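Local coordinates for putative primosome component (Streptococcus pyogenes serotype M3, PDB 2QGZ), which probably acts as a helicase loader of the DnaI type, an ATP-binding P-loop protein thought to help deliver the replicative helicase to DNA, at residues A173-L176 against S177-G181; S255-F259 against A260-R264. One frame throughout, in Å; residues are numbered along the deposited sequence.

Contact 1 of 2, residues A173-L176 against S177-G181; sequences AHEL and SEKKG
The imidazole of His174 has the carboxylate of Glu178 at its edge, near the ring plane, with His174 ND1 and Glu178 OE2 4.2 Å apart. The two flat groups are turned almost square to each other, their planes 81° apart. At that separation the pair is a neighbouring of ionisable groups rather than a bond. The ring also meets that of His122, the two planes inclined to each other. With CG anti to the backbone N in both His174 and Glu178, the two side chains leave successive turns of the helix from its same side.

A second carboxylate, that of Glu175, is also near Glu178: Glu175 OE1 is 4.3 Å from Glu178 OE2, a pair of like charges that would probably raise the proton affinity of either group. Glu175 bends at chi2 and runs alongside Lys179. Glu175 OE2 lies 3.4 Å from Lys179 CE; Lys179 NZ is farther off, so the contact is made through methylenes and any attraction acts at a distance.

Beneath them the alpha-helical i to i+4 pattern reaches its end. Lys179 N gives a straight bond to Glu175 O (2.8 Å, 170°); the next, Lys180 N to Leu176 O, is weak and bent to 121°, as the chain turns out of the helix toward Gly181.

Residues 173-179 are the C-terminal part of helix 165-179, and Lys180 and Gly181 lead out of it. Ser177 OG bonds to Ile105 O and Arg108 NH1 beside helix 104-107, Lys180 NZ reaches Val144 O, and Leu176 packs between Phe143 and Val144 of helix 131-146 and Thr184 of strand 184-188.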
loop_
_atom_site.group_PDB
_atom_site.type_symbol
_atom_site.label_atom_id
_atom_site.label_comp_id
_atom_site.label_asym_id
_atom_site.label_seq_id
_atom_site.Cartn_x
_atom_site.Cartn_y
_atom_site.Cartn_z
ATOM N N ALA A 173 6.952 5.044 3.144
ATOM C CA ALA A 173 7.964 4.019 2.872
ATOM C C ALA A 173 9.371 4.618 2.918
ATOM O O ALA A 173 10.313 3.987 3.396
ATOM C CB ALA A 173 7.721 3.373 1.499
ATOM N N HIS A 174 9.506 5.838 2.413
ATOM C CA HIS A 174 10.798 6.506 2.397
ATOM C C HIS A 174 11.251 6.855 3.810
ATOM O O HIS A 174 12.435 6.767 4.123
ATOM C CB HIS A 174 10.723 7.769 1.547
ATOM C CG HIS A 174 12.060 8.329 1.187
ATOM N ND1 HIS A 174 12.835 9.042 2.080
ATOM C CD2 HIS A 174 12.775 8.256 0.038
ATOM C CE1 HIS A 174 13.970 9.383 1.493
ATOM N NE2 HIS A 174 13.958 8.919 0.255
ATOM N N GLU A 175 10.307 7.235 4.664
ATOM C CA GLU A 175 10.623 7.592 6.039
ATOM C C GLU A 175 10.932 6.331 6.860
ATOM O O GLU A 175 11.768 6.357 7.767
ATOM C CB GLU A 175 9.453 8.359 6.643
ATOM C CG GLU A 175 9.758 9.105 7.917
ATOM C CD GLU A 175 10.672 10.303 7.712
ATOM O OE1 GLU A 175 10.713 10.867 6.593
ATOM O OE2 GLU A 175 11.337 10.701 8.691
ATOM N N LEU A 176 10.257 5.228 6.539
ATOM C CA LEU A 176 10.496 3.963 7.235
ATOM C C LEU A 176 11.903 3.468 6.932
ATOM O O LEU A 176 12.585 2.923 7.799
ATOM C CB LEU A 176 9.487 2.897 6.802
ATOM C CG LEU A 176 8.190 2.833 7.604
ATOM C CD1 LEU A 176 7.288 1.751 7.038
ATOM C CD2 LEU A 176 8.515 2.551 9.052
ATOM N N SER A 177 12.333 3.653 5.692
ATOM C CA SER A 177 13.662 3.235 5.301
ATOM C C SER A 177 14.721 4.145 5.912
ATOM O O SER A 177 15.800 3.684 6.266
ATOM C CB SER A 177 13.800 3.251 3.785
ATOM O OG SER A 177 15.154 3.068 3.424
ATOM N N GLU A 178 14.416 5.432 6.040
ATOM C CA GLU A 178 15.378 6.377 6.600
ATOM C C GLU A 178 15.500 6.313 8.118
ATOM O O GLU A 178 16.605 6.260 8.648
ATOM C CB GLU A 178 15.037 7.814 6.190
ATOM C CG GLU A 178 16.001 8.846 6.773
ATOM C CD GLU A 178 15.782 10.253 6.243
ATOM O OE1 GLU A 178 16.599 11.141 6.576
ATOM O OE2 GLU A 178 14.802 10.477 5.500
ATOM N N LYS A 179 14.375 6.327 8.818
ATOM C CA LYS A 179 14.412 6.281 10.274
ATOM C C LYS A 179 14.715 4.882 10.766
ATOM O O LYS A 179 15.671 4.671 11.506
ATOM C CB LYS A 179 13.089 6.789 10.848
ATOM C CG LYS A 179 12.899 8.276 10.599
ATOM C CD LYS A 179 14.063 9.043 11.203
ATOM C CE LYS A 179 14.077 10.488 10.766
ATOM N NZ LYS A 179 15.140 11.254 11.485
ATOM N N LYS A 180 13.889 3.928 10.362
ATOM C CA LYS A 180 14.102 2.541 10.722
ATOM C C LYS A 180 14.877 2.016 9.516
ATOM O O LYS A 180 15.182 2.791 8.608
ATOM C CB LYS A 180 12.763 1.832 10.861
ATOM C CG LYS A 180 11.805 2.510 11.841
ATOM C CD LYS A 180 12.429 2.642 13.207
ATOM C CE LYS A 180 11.372 2.708 14.299
ATOM N NZ LYS A 180 10.433 3.838 14.123
ATOM N N GLY A 181 15.212 0.733 9.485
ATOM C CA GLY A 181 15.944 0.240 8.329
ATOM C C GLY A 181 15.107 -0.712 7.497
ATOM O O GLY A 181 15.631 -1.516 6.729
#

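Contact 2 of 2, residues S255-F259 against A260-R264; sequences SNYSF and ADLER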
loop_
_atom_site.group_PDB
_atom_site.type_symbol
_atom_site.label_atom_id
_atom_site.label_comp_id
_atom_site.label_asym_id
_atom_site.label_seq_id
_atom_site.Cartn_x
_atom_site.Cartn_y
_atom_site.Cartn_z
ATOM N N SER A 255 -7.139 3.114 -3.300
ATOM C CA SER A 255 -8.218 2.727 -4.191
ATOM C C SER A 255 -9.110 3.918 -4.539
ATOM O O SER A 255 -9.055 4.956 -3.884
ATOM C CB SER A 255 -9.049 1.626 -3.510
ATOM O OG SER A 255 -10.134 1.204 -4.317
ATOM N N ASN A 256 -9.920 3.763 -5.584
ATOM C CA ASN A 256 -10.852 4.810 -5.987
ATOM C C ASN A 256 -12.170 4.568 -5.252
ATOM O O ASN A 256 -13.044 5.437 -5.227
ATOM C CB ASN A 256 -11.103 4.771 -7.495
ATOM C CG ASN A 256 -9.882 5.149 -8.302
ATOM O OD1 ASN A 256 -9.301 6.212 -8.102
ATOM N ND2 ASN A 256 -9.487 4.283 -9.226
ATOM N N TYR A 257 -12.290 3.394 -4.633
ATOM C CA TYR A 257 -13.506 3.013 -3.923
ATOM C C TYR A 257 -13.298 2.790 -2.435
ATOM O O TYR A 257 -12.233 2.361 -2.002
ATOM C CB TYR A 257 -14.072 1.713 -4.510
ATOM C CG TYR A 257 -14.126 1.669 -6.020
ATOM C CD1 TYR A 257 -15.057 2.434 -6.734
ATOM C CD2 TYR A 257 -13.233 0.874 -6.741
ATOM C CE1 TYR A 257 -15.092 2.404 -8.130
ATOM C CE2 TYR A 257 -13.259 0.841 -8.134
ATOM C CZ TYR A 257 -14.189 1.607 -8.820
ATOM O OH TYR A 257 -14.200 1.581 -10.196
ATOM N N SER A 258 -14.341 3.064 -1.659
ATOM C CA SER A 258 -14.319 2.857 -0.217
ATOM C C SER A 258 -14.528 1.358 -0.025
ATOM O O SER A 258 -14.710 0.635 -1.005
ATOM C CB SER A 258 -15.476 3.604 0.438
ATOM O OG SER A 258 -16.720 3.053 0.024
ATOM N N PHE A 259 -14.507 0.891 1.222
ATOM C CA PHE A 259 -14.712 -0.528 1.494
ATOM C C PHE A 259 -15.997 -1.014 0.846
ATOM O O PHE A 259 -15.980 -1.899 -0.012
ATOM C CB PHE A 259 -14.798 -0.796 2.996
ATOM C CG PHE A 259 -13.469 -0.873 3.682
ATOM C CD1 PHE A 259 -12.322 -1.241 2.977
ATOM C CD2 PHE A 259 -13.367 -0.619 5.043
ATOM C CE1 PHE A 259 -11.099 -1.357 3.622
ATOM C CE2 PHE A 259 -12.150 -0.731 5.697
ATOM C CZ PHE A 259 -11.013 -1.102 4.984
ATOM N N ALA A 260 -17.108 -0.414 1.261
ATOM C CA ALA A 260 -18.428 -0.771 0.763
ATOM C C ALA A 260 -18.541 -0.741 -0.756
ATOM O O ALA A 260 -19.146 -1.630 -1.346
ATOM C CB ALA A 260 -19.471 0.145 1.382
ATOM N N ASP A 261 -17.964 0.279 -1.383
ATOM C CA ASP A 261 -18.010 0.405 -2.839
ATOM C C ASP A 261 -17.101 -0.604 -3.533
ATOM O O ASP A 261 -17.396 -1.055 -4.642
ATOM C CB ASP A 261 -17.604 1.822 -3.276
ATOM C CG ASP A 261 -18.787 2.787 -3.352
ATOM O OD1 ASP A 261 -19.415 3.076 -2.305
ATOM O OD2 ASP A 261 -19.085 3.264 -4.472
ATOM N N LEU A 262 -15.987 -0.948 -2.892
ATOM C CA LEU A 262 -15.053 -1.900 -3.481
ATOM C C LEU A 262 -15.686 -3.278 -3.536
ATOM O O LEU A 262 -15.561 -3.993 -4.529
ATOM C CB LEU A 262 -13.760 -1.976 -2.667
ATOM C CG LEU A 262 -12.774 -3.026 -3.190
ATOM C CD1 LEU A 262 -12.405 -2.704 -4.635
ATOM C CD2 LEU A 262 -11.540 -3.078 -2.303
ATOM N N GLU A 263 -16.366 -3.646 -2.458
ATOM C CA GLU A 263 -17.015 -4.942 -2.387
ATOM C C GLU A 263 -18.175 -5.012 -3.377
ATOM O O GLU A 263 -18.268 -5.948 -4.175
ATOM C CB GLU A 263 -17.523 -5.199 -0.967
ATOM C CG GLU A 263 -18.000 -6.622 -0.751
ATOM C CD GLU A 263 -18.311 -6.926 0.703
ATOM O OE1 GLU A 263 -18.540 -8.115 1.018
ATOM O OE2 GLU A 263 -18.328 -5.986 1.527
ATOM N N ARG A 264 -19.047 -4.008 -3.324
ATOM C CA ARG A 264 -20.212 -3.938 -4.198
ATOM C C ARG A 264 -19.834 -3.899 -5.676
ATOM O O ARG A 264 -20.705 -3.919 -6.541
ATOM C CB ARG A 264 -21.061 -2.720 -3.842
HETATM O O HOH W 1 -17.188 1.633 2.982
#
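Ser258 is the N-cap of helix 259-263 and meets Asp261 three residues on, in the stretch that follows strand 251-255 of the parallel P-loop NTPase sheet. Its side chain is short but used fully. CB carries OG into the position between the backbone N and the carbonyl carbon (chi1 65°), which turns the hydroxyl back over the first turn. There Ser258 OG accepts from Asp261 N, a capping bond that is straight (163°) yet weak at 3.3 Å. Asp261 OD1 lies 3.6 Å from Ser258 OG. Water 1 approaches OG as well, through a weak bond of undecided direction, and accepts from Ala260 N at 2.7 Å; hydroxyl and water thus serve two of the amides of the first turn.

The helix proper starts with Leu262 N to Ser258 O (2.8 Å) and Glu263 N to Phe259 O. Outside the cap, Tyr257 CB sits 4.1 Å from Leu262 CB, an apolar contact made at the base of the tyrosine. Phe259 sends its ring to Tyr156, Met282 and Val285, so the first turn is packed against strand 154-158 and helix 281-288. Glu263 forms a salt bridge with Arg286 of that same helix.

Upstream, where the strand ends, the chain makes an ST turn: Ser255 OG accepts from Tyr257 N at 3.1 Å and 166°.

Contacts 1 and 2 are two helix ends: 173-181 is a C-terminal end with a weakening last bond, while 255-264 is an N-terminal start with a side-chain cap. They lie on opposite sides of the chain's centre, with their own centres 29 Å apart and nearest atoms about 16 Å apart. Both lie in the IstB-like ATP-binding part of the chain. The helix of contact 1 starts at Lys165 in the probable Walker A loop, and Ser255 of contact 2 is backbone-bonded to Gly159 of that loop. A phosphate ion, probably from crystallisation, lies about 5 Å from the Glu178 side chain, at the far end of the helix from that loop, so it does not mark the nucleotide site.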